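Local coordinates for COG0546: Predicted phosphatases (Streptococcus pneumoniae, PDB 2AH5), which is of unknown function but, as a haloacid dehalogenase-like hydrolase, probably hydrolyses a phosphate ester, as related phosphatases do, at residues A[6-11]-A[144-149]; A[25-30]-A[35-40]; A[91-96]-A[124-129]; A[168-171]-A[176-179]. All blocks are in the same frame, centred on the assembly; numbering follows the deposited sequence.

Interaction 1: residues A[6-11]-A[144-149]; sequences AIFFDL and HQALQT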
loop_
_atom_site.group_PDB
_atom_site.type_symbol
_atom_site.label_atom_id
_atom_site.label_comp_id
_atom_site.label_asym_id
_atom_site.label_seq_id
_atom_site.Cartn_x
_atom_site.Cartn_y
_atom_site.Cartn_z
ATOM N N ALA A 6 -6.704 -13.981 -10.028
ATOM C CA ALA A 6 -6.212 -13.606 -8.703
ATOM C C ALA A 6 -6.110 -12.085 -8.623
ATOM O O ALA A 6 -5.746 -11.421 -9.602
ATOM C CB ALA A 6 -4.868 -14.230 -8.452
ATOM N N ILE A 7 -6.460 -11.548 -7.467
ATOM C CA ILE A 7 -6.475 -10.103 -7.273
ATOM C C ILE A 7 -5.528 -9.703 -6.132
ATOM O O ILE A 7 -5.625 -10.248 -5.018
ATOM C CB ILE A 7 -7.901 -9.573 -6.994
ATOM C CG1 ILE A 7 -8.883 -9.993 -8.110
ATOM C CG2 ILE A 7 -7.855 -8.058 -6.819
ATOM C CD1 ILE A 7 -10.323 -9.443 -7.922
ATOM N N PHE A 8 -4.587 -8.792 -6.434
ATOM C CA PHE A 8 -3.606 -8.287 -5.457
ATOM C C PHE A 8 -4.026 -6.881 -4.999
ATOM O O PHE A 8 -4.413 -6.056 -5.824
ATOM C CB PHE A 8 -2.198 -8.168 -6.080
ATOM C CG PHE A 8 -1.595 -9.474 -6.546
ATOM C CD1 PHE A 8 -2.165 -10.708 -6.212
ATOM C CD2 PHE A 8 -0.397 -9.455 -7.276
ATOM C CE1 PHE A 8 -1.572 -11.913 -6.630
ATOM C CE2 PHE A 8 0.214 -10.659 -7.684
ATOM C CZ PHE A 8 -0.372 -11.877 -7.375
ATOM N N PHE A 9 -3.854 -6.590 -3.714
ATOM C CA PHE A 9 -4.202 -5.287 -3.174
ATOM C C PHE A 9 -2.992 -4.650 -2.499
ATOM O O PHE A 9 -2.274 -5.343 -1.767
ATOM C CB PHE A 9 -5.257 -5.456 -2.106
ATOM C CG PHE A 9 -6.606 -5.779 -2.638
ATOM C CD1 PHE A 9 -6.950 -7.089 -2.887
ATOM C CD2 PHE A 9 -7.523 -4.771 -2.864
ATOM C CE1 PHE A 9 -8.220 -7.398 -3.365
ATOM C CE2 PHE A 9 -8.819 -5.078 -3.329
ATOM C CZ PHE A 9 -9.137 -6.389 -3.581
ATOM N N ASP A 10 -2.754 -3.358 -2.737
ATOM C CA ASP A 10 -1.894 -2.566 -1.828
ATOM C C ASP A 10 -2.691 -2.436 -0.502
ATOM O O ASP A 10 -3.899 -2.643 -0.488
ATOM C CB ASP A 10 -1.578 -1.164 -2.413
ATOM C CG ASP A 10 -0.304 -0.529 -1.801
ATOM O OD1 ASP A 10 0.267 -1.066 -0.820
ATOM O OD2 ASP A 10 0.142 0.531 -2.309
ATOM N N LEU A 11 -2.023 -2.102 0.597
ATOM C CA LEU A 11 -2.648 -2.072 1.935
ATOM C C LEU A 11 -2.917 -0.628 2.300
ATOM O O LEU A 11 -4.030 -0.172 2.161
ATOM C CB LEU A 11 -1.740 -2.732 2.991
ATOM C CG LEU A 11 -2.294 -2.871 4.415
ATOM C CD1 LEU A 11 -3.646 -3.588 4.430
ATOM C CD2 LEU A 11 -1.277 -3.635 5.292
ATOM N N HIS A 144 6.293 -10.454 -7.581
ATOM C CA HIS A 144 6.939 -11.708 -8.002
ATOM C C HIS A 144 6.730 -12.837 -6.994
ATOM O O HIS A 144 6.405 -13.964 -7.368
ATOM C CB HIS A 144 8.452 -11.532 -8.224
ATOM C CG HIS A 144 8.815 -10.940 -9.558
ATOM N ND1 HIS A 144 8.320 -11.415 -10.758
ATOM C CD2 HIS A 144 9.634 -9.908 -9.873
ATOM C CE1 HIS A 144 8.813 -10.695 -11.751
ATOM N NE2 HIS A 144 9.615 -9.778 -11.241
ATOM N N GLN A 145 6.963 -12.543 -5.724
ATOM C CA GLN A 145 6.797 -13.546 -4.686
ATOM C C GLN A 145 5.345 -14.085 -4.636
ATOM O O GLN A 145 5.132 -15.313 -4.571
ATOM C CB GLN A 145 7.216 -12.980 -3.341
ATOM C CG GLN A 145 7.098 -14.024 -2.242
ATOM C CD GLN A 145 7.578 -13.556 -0.898
ATOM O OE1 GLN A 145 7.989 -12.400 -0.727
ATOM N NE2 GLN A 145 7.552 -14.475 0.081
ATOM N N ALA A 146 4.371 -13.172 -4.633
ATOM C CA ALA A 146 2.951 -13.543 -4.655
ATOM C C ALA A 146 2.628 -14.448 -5.853
ATOM O O ALA A 146 2.008 -15.506 -5.691
ATOM C CB ALA A 146 2.033 -12.294 -4.631
ATOM N N LEU A 147 3.067 -14.051 -7.046
ATOM C CA LEU A 147 2.773 -14.807 -8.265
ATOM C C LEU A 147 3.390 -16.210 -8.234
ATOM O O LEU A 147 2.683 -17.219 -8.429
ATOM C CB LEU A 147 3.269 -14.063 -9.504
ATOM C CG LEU A 147 2.576 -12.787 -10.001
ATOM C CD1 LEU A 147 3.477 -12.174 -11.031
ATOM C CD2 LEU A 147 1.214 -13.123 -10.599
ATOM N N GLN A 148 4.693 -16.265 -7.958
ATOM C CA GLN A 148 5.411 -17.540 -7.907
ATOM C C GLN A 148 4.898 -18.491 -6.820
ATOM O O GLN A 148 4.649 -19.661 -7.100
ATOM C CB GLN A 148 6.917 -17.307 -7.817
ATOM C CG GLN A 148 7.412 -16.566 -9.052
ATOM C CD GLN A 148 8.882 -16.218 -9.006
ATOM O OE1 GLN A 148 9.652 -16.780 -8.219
ATOM N NE2 GLN A 148 9.280 -15.284 -9.861
ATOM N N THR A 149 4.671 -17.979 -5.611
ATOM C CA THR A 149 4.198 -18.829 -4.520
ATOM C C THR A 149 2.842 -19.464 -4.849
ATOM O O THR A 149 2.586 -20.595 -4.443
ATOM C CB THR A 149 4.161 -18.089 -3.169
ATOM O OG1 THR A 149 5.464 -17.562 -2.917
ATOM C CG2 THR A 149 3.846 -19.058 -2.057
#

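Interaction 2: residues A[25-30]-A[35-40]; sequences AFTYTF and VPSPDA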
loop_
_atom_site.group_PDB
_atom_site.type_symbol
_atom_site.label_atom_id
_atom_site.label_comp_id
_atom_site.label_asym_id
_atom_site.label_seq_id
_atom_site.Cartn_x
_atom_site.Cartn_y
_atom_site.Cartn_z
ATOM N N ALA A 25 3.426 9.511 13.261
ATOM C CA ALA A 25 4.790 8.992 13.316
ATOM C C ALA A 25 5.790 10.023 12.751
ATOM O O ALA A 25 6.858 10.230 13.346
ATOM C CB ALA A 25 4.888 7.660 12.585
ATOM N N PHE A 26 5.468 10.666 11.619
ATOM C CA PHE A 26 6.369 11.709 11.092
ATOM C C PHE A 26 6.551 12.883 12.058
ATOM O O PHE A 26 7.680 13.307 12.339
ATOM C CB PHE A 26 5.924 12.223 9.732
ATOM C CG PHE A 26 6.362 11.345 8.614
ATOM C CD1 PHE A 26 5.422 10.634 7.888
ATOM C CD2 PHE A 26 7.725 11.194 8.319
ATOM C CE1 PHE A 26 5.813 9.800 6.851
ATOM C CE2 PHE A 26 8.132 10.349 7.250
ATOM C CZ PHE A 26 7.168 9.645 6.543
ATOM N N THR A 27 5.445 13.368 12.589
ATOM C CA THR A 27 5.499 14.580 13.442
ATOM C C THR A 27 6.164 14.258 14.790
ATOM O O THR A 27 6.842 15.117 15.373
ATOM C CB THR A 27 4.111 15.246 13.630
ATOM O OG1 THR A 27 3.223 14.324 14.253
ATOM C CG2 THR A 27 3.500 15.694 12.252
ATOM N N TYR A 28 5.949 13.040 15.292
ATOM C CA TYR A 28 6.695 12.582 16.489
ATOM C C TYR A 28 8.191 12.639 16.227
ATOM O O TYR A 28 8.980 13.060 17.096
ATOM C CB TYR A 28 6.286 11.145 16.922
ATOM C CG TYR A 28 7.088 10.671 18.122
ATOM C CD1 TYR A 28 6.840 11.199 19.390
ATOM C CD2 TYR A 28 8.158 9.764 17.970
ATOM C CE1 TYR A 28 7.588 10.787 20.507
ATOM C CE2 TYR A 28 8.914 9.345 19.079
ATOM C CZ TYR A 28 8.626 9.877 20.335
ATOM O OH TYR A 28 9.373 9.514 21.435
ATOM N N THR A 29 8.595 12.191 15.035
ATOM C CA THR A 29 10.016 12.181 14.669
ATOM C C THR A 29 10.604 13.582 14.628
ATOM O O THR A 29 11.640 13.827 15.224
ATOM C CB THR A 29 10.267 11.415 13.352
ATOM O OG1 THR A 29 9.723 10.097 13.489
ATOM C CG2 THR A 29 11.799 11.295 13.059
ATOM N N PHE A 30 9.940 14.496 13.929
ATOM C CA PHE A 30 10.392 15.888 13.879
ATOM C C PHE A 30 10.412 16.560 15.260
ATOM O O PHE A 30 11.355 17.318 15.553
ATOM C CB PHE A 30 9.581 16.683 12.860
ATOM C CG PHE A 30 9.653 16.106 11.452
ATOM C CD1 PHE A 30 10.883 15.879 10.837
ATOM C CD2 PHE A 30 8.495 15.810 10.753
ATOM C CE1 PHE A 30 10.956 15.346 9.521
ATOM C CE2 PHE A 30 8.550 15.273 9.461
ATOM C CZ PHE A 30 9.792 15.037 8.847
ATOM N N VAL A 35 12.974 19.749 15.050
ATOM C CA VAL A 35 12.876 20.434 13.750
ATOM C C VAL A 35 11.416 20.693 13.408
ATOM O O VAL A 35 10.546 19.916 13.801
ATOM C CB VAL A 35 13.518 19.613 12.594
ATOM C CG1 VAL A 35 15.013 19.398 12.831
ATOM C CG2 VAL A 35 12.816 18.299 12.415
ATOM N N PRO A 36 11.125 21.807 12.698
ATOM C CA PRO A 36 9.719 22.037 12.368
ATOM C C PRO A 36 9.155 20.913 11.507
ATOM O O PRO A 36 9.866 20.356 10.631
ATOM C CB PRO A 36 9.745 23.379 11.615
ATOM C CG PRO A 36 11.014 24.067 12.147
ATOM C CD PRO A 36 11.987 22.911 12.239
ATOM N N SER A 37 7.908 20.549 11.782
ATOM C CA SER A 37 7.204 19.606 10.937
ATOM C C SER A 37 6.811 20.273 9.614
ATOM O O SER A 37 6.344 21.417 9.611
ATOM C CB SER A 37 5.946 19.108 11.644
ATOM O OG SER A 37 5.228 18.223 10.799
ATOM N N PRO A 38 6.982 19.555 8.484
ATOM C CA PRO A 38 6.353 19.957 7.219
ATOM C C PRO A 38 4.822 20.010 7.325
ATOM O O PRO A 38 4.230 19.431 8.250
ATOM C CB PRO A 38 6.723 18.798 6.274
ATOM C CG PRO A 38 7.924 18.221 6.814
ATOM C CD PRO A 38 7.788 18.338 8.316
ATOM N N ASP A 39 4.175 20.676 6.373
ATOM C CA ASP A 39 2.715 20.767 6.396
ATOM C C ASP A 39 2.027 19.444 6.004
ATOM O O ASP A 39 2.685 18.496 5.546
ATOM C CB ASP A 39 2.214 21.977 5.569
ATOM C CG ASP A 39 2.562 21.884 4.076
ATOM O OD1 ASP A 39 2.634 20.762 3.526
ATOM O OD2 ASP A 39 2.737 22.951 3.434
ATOM N N ALA A 40 0.716 19.380 6.204
ATOM C CA ALA A 40 -0.065 18.168 5.956
ATOM C C ALA A 40 0.029 17.680 4.511
ATOM O O ALA A 40 0.112 16.473 4.268
ATOM C CB ALA A 40 -1.519 18.387 6.366
#

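Interaction 3: residues A[91-96]-A[124-129]; sequences DLLEEL and HFFDGI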
loop_
_atom_site.group_PDB
_atom_site.type_symbol
_atom_site.label_atom_id
_atom_site.label_comp_id
_atom_site.label_asym_id
_atom_site.label_seq_id
_atom_site.Cartn_x
_atom_site.Cartn_y
_atom_site.Cartn_z
ATOM N N ASP A 91 -17.391 -4.156 2.033
ATOM C CA ASP A 91 -18.289 -4.522 0.908
ATOM C C ASP A 91 -17.503 -5.028 -0.309
ATOM O O ASP A 91 -17.830 -6.080 -0.878
ATOM C CB ASP A 91 -19.200 -3.364 0.513
ATOM C CG ASP A 91 -20.450 -3.827 -0.254
ATOM O OD1 ASP A 91 -20.836 -5.039 -0.137
ATOM O OD2 ASP A 91 -21.030 -2.964 -0.951
ATOM N N LEU A 92 -16.476 -4.285 -0.698
ATOM C CA LEU A 92 -15.666 -4.637 -1.873
ATOM C C LEU A 92 -15.004 -5.987 -1.673
ATOM O O LEU A 92 -15.014 -6.847 -2.570
ATOM C CB LEU A 92 -14.573 -3.576 -2.088
ATOM C CG LEU A 92 -13.573 -3.912 -3.190
ATOM C CD1 LEU A 92 -14.271 -4.012 -4.553
ATOM C CD2 LEU A 92 -12.495 -2.832 -3.182
ATOM N N LEU A 93 -14.391 -6.169 -0.506
ATOM C CA LEU A 93 -13.739 -7.454 -0.219
ATOM C C LEU A 93 -14.694 -8.661 -0.177
ATOM O O LEU A 93 -14.390 -9.699 -0.759
ATOM C CB LEU A 93 -12.957 -7.370 1.085
ATOM C CG LEU A 93 -11.793 -6.384 1.057
ATOM C CD1 LEU A 93 -11.165 -6.299 2.472
ATOM C CD2 LEU A 93 -10.767 -6.807 -0.023
ATOM N N GLU A 94 -15.817 -8.527 0.521
ATOM C CA GLU A 94 -16.829 -9.603 0.576
ATOM C C GLU A 94 -17.227 -9.993 -0.842
ATOM O O GLU A 94 -17.276 -11.176 -1.192
ATOM C CB GLU A 94 -18.086 -9.146 1.350
ATOM C CG GLU A 94 -17.932 -8.904 2.820
ATOM C CD GLU A 94 -19.205 -8.305 3.447
ATOM O OE1 GLU A 94 -19.702 -7.240 2.962
ATOM O OE2 GLU A 94 -19.692 -8.877 4.457
ATOM N N GLU A 95 -17.471 -8.993 -1.689
ATOM C CA GLU A 95 -17.900 -9.255 -3.058
ATOM C C GLU A 95 -16.821 -9.922 -3.906
ATOM O O GLU A 95 -17.078 -10.955 -4.524
ATOM C CB GLU A 95 -18.388 -7.962 -3.715
ATOM C CG GLU A 95 -19.732 -7.471 -3.167
ATOM C CD GLU A 95 -20.829 -8.523 -3.345
ATOM O OE1 GLU A 95 -21.077 -8.915 -4.504
ATOM O OE2 GLU A 95 -21.411 -8.971 -2.332
ATOM N N LEU A 96 -15.609 -9.368 -3.909
ATOM C CA LEU A 96 -14.526 -9.949 -4.730
ATOM C C LEU A 96 -14.081 -11.321 -4.213
ATOM O O LEU A 96 -13.904 -12.235 -5.014
ATOM C CB LEU A 96 -13.321 -9.004 -4.838
ATOM C CG LEU A 96 -13.455 -7.794 -5.757
ATOM C CD1 LEU A 96 -12.235 -6.866 -5.582
ATOM C CD2 LEU A 96 -13.586 -8.186 -7.225
ATOM N N HIS A 124 -8.960 -12.094 7.206
ATOM C CA HIS A 124 -9.629 -13.310 6.782
ATOM C C HIS A 124 -10.096 -13.360 5.305
ATOM O O HIS A 124 -10.448 -14.445 4.783
ATOM C CB HIS A 124 -10.773 -13.625 7.739
ATOM C CG HIS A 124 -11.956 -12.719 7.595
ATOM N ND1 HIS A 124 -12.019 -11.489 8.208
ATOM C CD2 HIS A 124 -13.129 -12.869 6.933
ATOM C CE1 HIS A 124 -13.172 -10.913 7.921
ATOM N NE2 HIS A 124 -13.859 -11.720 7.137
ATOM N N PHE A 125 -10.099 -12.217 4.628
ATOM C CA PHE A 125 -10.495 -12.162 3.222
ATOM C C PHE A 125 -9.373 -12.589 2.274
ATOM O O PHE A 125 -9.605 -12.714 1.074
ATOM C CB PHE A 125 -10.899 -10.747 2.831
ATOM C CG PHE A 125 -12.190 -10.298 3.438
ATOM C CD1 PHE A 125 -13.402 -10.853 3.025
ATOM C CD2 PHE A 125 -12.194 -9.340 4.426
ATOM C CE1 PHE A 125 -14.604 -10.427 3.578
ATOM C CE2 PHE A 125 -13.378 -8.916 4.991
ATOM C CZ PHE A 125 -14.581 -9.440 4.569
ATOM N N PHE A 126 -8.159 -12.730 2.805
ATOM C CA PHE A 126 -6.985 -12.985 1.966
ATOM C C PHE A 126 -6.424 -14.401 2.019
ATOM O O PHE A 126 -6.366 -15.018 3.083
ATOM C CB PHE A 126 -5.893 -11.924 2.267
ATOM C CG PHE A 126 -6.382 -10.523 2.054
ATOM C CD1 PHE A 126 -6.410 -9.994 0.773
ATOM C CD2 PHE A 126 -6.898 -9.777 3.113
ATOM C CE1 PHE A 126 -6.931 -8.722 0.531
ATOM C CE2 PHE A 126 -7.385 -8.497 2.901
ATOM C CZ PHE A 126 -7.414 -7.969 1.589
ATOM N N ASP A 127 -5.962 -14.895 0.869
ATOM C CA ASP A 127 -5.281 -16.195 0.821
ATOM C C ASP A 127 -3.776 -16.089 1.039
ATOM O O ASP A 127 -3.097 -17.113 1.138
ATOM C CB ASP A 127 -5.539 -16.895 -0.495
ATOM C CG ASP A 127 -6.966 -17.426 -0.608
ATOM O OD1 ASP A 127 -7.804 -17.198 0.298
ATOM O OD2 ASP A 127 -7.231 -18.080 -1.632
ATOM N N GLY A 128 -3.272 -14.855 1.121
ATOM C CA GLY A 128 -1.859 -14.605 1.383
ATOM C C GLY A 128 -1.651 -13.132 1.630
ATOM O O GLY A 128 -2.358 -12.309 1.075
ATOM N N ILE A 129 -0.690 -12.815 2.483
ATOM C CA ILE A 129 -0.306 -11.453 2.737
ATOM C C ILE A 129 1.217 -11.405 2.627
ATOM O O ILE A 129 1.935 -12.089 3.382
ATOM C CB ILE A 129 -0.769 -10.964 4.133
ATOM C CG1 ILE A 129 -2.301 -11.016 4.255
ATOM C CG2 ILE A 129 -0.178 -9.531 4.437
ATOM C CD1 ILE A 129 -2.834 -10.491 5.575
#

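Interaction 4: residues A[168-171]-A[176-179]; sequences LGAR and QKLA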
loop_
_atom_site.group_PDB
_atom_site.type_symbol
_atom_site.label_atom_id
_atom_site.label_comp_id
_atom_site.label_asym_id
_atom_site.label_seq_id
_atom_site.Cartn_x
_atom_site.Cartn_y
_atom_site.Cartn_z
ATOM N N LEU A 168 4.138 1.074 -11.371
ATOM C CA LEU A 168 5.433 0.639 -11.921
ATOM C C LEU A 168 5.703 -0.830 -11.587
ATOM O O LEU A 168 6.226 -1.572 -12.415
ATOM C CB LEU A 168 6.574 1.497 -11.387
ATOM C CG LEU A 168 6.709 2.903 -11.976
ATOM C CD1 LEU A 168 7.662 3.716 -11.139
ATOM C CD2 LEU A 168 7.168 2.837 -13.423
ATOM N N GLY A 169 5.362 -1.241 -10.367
ATOM C CA GLY A 169 5.445 -2.654 -9.986
ATOM C C GLY A 169 4.685 -3.553 -10.949
ATOM O O GLY A 169 5.187 -4.617 -11.354
ATOM N N ALA A 170 3.476 -3.140 -11.326
ATOM C CA ALA A 170 2.659 -3.904 -12.252
ATOM C C ALA A 170 3.332 -3.985 -13.613
ATOM O O ALA A 170 3.329 -5.035 -14.253
ATOM C CB ALA A 170 1.261 -3.294 -12.397
ATOM N N ARG A 171 3.921 -2.873 -14.043
ATOM C CA ARG A 171 4.497 -2.837 -15.387
ATOM C C ARG A 171 5.734 -3.727 -15.417
ATOM O O ARG A 171 5.946 -4.498 -16.360
ATOM C CB ARG A 171 4.844 -1.404 -15.804
ATOM C CG ARG A 171 5.722 -1.392 -17.049
ATOM C CD ARG A 171 5.992 -0.018 -17.610
ATOM N NE ARG A 171 6.941 -0.155 -18.713
ATOM C CZ ARG A 171 6.602 -0.483 -19.959
ATOM N NH1 ARG A 171 5.328 -0.669 -20.287
ATOM N NH2 ARG A 171 7.539 -0.595 -20.889
ATOM N N GLN A 176 -1.747 -6.822 -14.611
ATOM C CA GLN A 176 -2.568 -5.658 -14.911
ATOM C C GLN A 176 -2.562 -4.699 -13.698
ATOM O O GLN A 176 -2.177 -5.082 -12.592
ATOM C CB GLN A 176 -3.981 -6.077 -15.246
ATOM C CG GLN A 176 -4.157 -6.678 -16.663
ATOM C CD GLN A 176 -5.599 -6.951 -16.959
ATOM O OE1 GLN A 176 -6.463 -6.112 -16.688
ATOM N NE2 GLN A 176 -5.886 -8.137 -17.491
ATOM N N LYS A 177 -2.975 -3.455 -13.932
ATOM C CA LYS A 177 -2.959 -2.403 -12.898
ATOM C C LYS A 177 -4.288 -1.679 -12.900
ATOM O O LYS A 177 -4.774 -1.232 -13.957
ATOM C CB LYS A 177 -1.775 -1.422 -13.074
ATOM C CG LYS A 177 -1.229 -1.316 -14.510
ATOM C CD LYS A 177 -0.217 -0.179 -14.665
ATOM C CE LYS A 177 0.700 -0.369 -15.866
ATOM N NZ LYS A 177 -0.014 -0.239 -17.190
ATOM N N LEU A 178 -4.877 -1.606 -11.708
ATOM C CA LEU A 178 -6.126 -0.905 -11.488
ATOM C C LEU A 178 -5.862 0.239 -10.506
ATOM O O LEU A 178 -5.568 -0.000 -9.310
ATOM C CB LEU A 178 -7.176 -1.862 -10.927
ATOM C CG LEU A 178 -8.647 -1.386 -10.960
ATOM C CD1 LEU A 178 -9.568 -2.585 -10.880
ATOM C CD2 LEU A 178 -8.989 -0.356 -9.893
ATOM N N ALA A 179 -5.935 1.471 -11.010
ATOM C CA ALA A 179 -5.627 2.653 -10.194
ATOM C C ALA A 179 -6.833 3.059 -9.356
ATOM O O ALA A 179 -7.951 3.097 -9.858
ATOM C CB ALA A 179 -5.190 3.854 -11.081
HETATM O O HOH W 1 2.415 0.025 -19.142
#

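Interaction 1: residues A[6-11]-A[144-149]
A146 and L147, the two residues that meet F8, lie on a helical turn that begins at Q145, whose carbonyl oxygen is gripped twice: Q145 O accepts T149 OG1 at 2.8 Å as well as T149 N at 2.9 Å. The two donors reach it from opposite faces of its plane. By bonding a carbonyl four residues earlier, the threonine hydroxyl folds back on its own helix and spends its hydrogen bond there. On the strand side a second local bond runs from L11 N to D10 OD1 (2.9 Å), arriving on the anti side, 34° out of the carboxylate plane, which restrains the rotation of the group. D10 appears to open a DxDxT-type signature at the end of the central strand, in which relatives carry the nucleophilic aspartate; its OD2 faces the carboxylates of D162 and D166, an arrangement consistent with a magnesium site.

Between strand and helix the contact is carried by F8. With CG beside the backbone N (chi1 -63°), the ring points its far end at the helix. F8 CZ lies 3.7 Å from A146 CB, which sits off-centre in a CH-pi contact 4.1 Å from the F8 ring centroid. L147 stands at the edge, its CG in the ring plane and its CD2 3.8 Å from F8 CZ. A small alanine admits the strand's large ring, and a branched leucine meets its far edge. T105 and A157 of the flanking strands also pack here. The two segments thus meet through apolar packing, with no hydrogen bond between them, away from the polar chemistry at D10.

Interaction 2: residues A[25-30]-A[35-40]
F30 meets the returning chain with both its side chain and its backbone. P38 lies over one face of the phenyl ring, its CD 3.4 Å from F30 CE2, and the two side chains cross at about a right angle; the rigid proline ring presents its CD methylene to the face. V35 meets the ring from the same side, obliquely and nearer its root, its CG2 3.5 Å from F30 CD1. S37 CA also approaches obliquely from that side, 4.0 Å from F30 CD2. One turn earlier, T27 CG2 approaches S37 OG at 3.4 Å, a contact without a hydrogen bond.

The backbone sets this arrangement. V35 N donates to F30 O at 3.0 Å in a nearly straight bond (174°), a six-to-one link of the kind found in a Schellman motif, where an apolar pair such as F30 and V35 commonly accompanies the end of a helix. The S37 hydroxyl, anti to the backbone N (chi1 178°), turns to P38 O at 3.0 Å and meets it in the carbonyl plane on a lone pair.

Next in the chain, D39 is the N-cap of helix 40-45, its OD1 bonding T42 N. The loop therefore ties the end of helix 19-33 to the start of helix 40-45, while F26 of the former packs against F46, F55 and Y71, within an all-helical bundle that resembles the cap of the family.

Interaction 3: residues A[91-96]-A[124-129]
Ring contacts come first: L93 CB sits almost over the centre of the F125 ring, 3.9 Å from its centroid and 12° off the normal, a textbook CH-pi contact. On the opposite face of that phenyl ring its own neighbour H124 places NE2 3.5 Å above the F125 plane, near the rim, so the ring has the leucine on one side and the imidazole on the other.

Aliphatic packing continues from the same leucine. Its branches reach both rings, L93 CD1 coming nearest F125 CD2 at 3.8 Å and L93 CD2 nearest F126 CZ at 3.9 Å; one forked side chain thereby serves two consecutive phenylalanines.

The contact fastens helix 89-97 to the turn that leads into strand 128-132, an edge strand of the Rossmann-like parallel sheet of the haloacid dehalogenase fold. F126 turns inward to L102 and I104 of the adjoining strand, and L93 also reaches F9 of the central one.

One charged residue, E94, takes part through its methylene. It lays CG 3.7 Å from F125 CE1, and its extended chain carries the carboxylate beyond the ring, the two planes 86° apart, as suits a glutamate at the surface.

Interaction 4: residues A[168-171]-A[176-179]
Apolar packing joins helix and strand where A170 faces K177. A170 CB lies 3.6 Å from K177 CB, and the same methyl touches the next methylene, with K177 CG at 3.8 Å from A170 CB. The lysine thus offers its aliphatic stem to the helix while its ammonium travels on to the surface. A residue as small as alanine suits this place, because the helix and strand backbones come close, A170 and K177 having their CA atoms 5.9 Å apart. K177 chi1 of 25° departs from a staggered arrangement, perhaps the price of this close fit. A170 also reaches I159 on the neighbouring strand, so its methyl helps to fill the layer between helix and sheet.

These segments belong to a beta-alpha-beta crossover, in which strand 157-161 passes through helix 164-173 into the parallel strand 176-180. Such crossovers are the repeating unit of the Rossmann-like core of haloacid dehalogenase-like proteins, and here A170 and K177, brought together by the short connection between helix and strand, join the helix to the second strand.

Polar contacts gather at the outer rim. R171 and K177 carry like charges, with R171 NH1 and K177 NZ 6.2 Å apart, and a water placed between them accepts from both, at 3.2 Å from R171 NH1 and 3.1 Å from K177 NZ. Lying in the guanidinium plane at its edge, this water probably eases the repulsion. The lysine chain bends at its end (chi4 68°), where NZ also bonds the backbone carbonyls of Q194 and Y193. At the start of the strand, Q176 OE1 turns the other way to bond Y208 OH.

Interactions 1, 3 and 4 all belong to the parallel sheet of the core: 6-9 is an inner strand, 128-132 an outermost one, and 176-180 lies two places from 6-9 on the other side. Their centres are 12 to 19 Å apart. Interactions 1 and 3 touch directly, I7 packing on L96 and F9 on L93, L96 and F126; interaction 4 touches neither. Along the chain, interactions 2 and then 3 fall between the two segments of interaction 1, and interaction 4 follows. Interaction 2 stands 31 to 34 Å from the others, centre to centre, in the helices between strands 6-9 and 102-106. This division resembles the core and inserted helical cap of related phosphatases, whose active site lies between them.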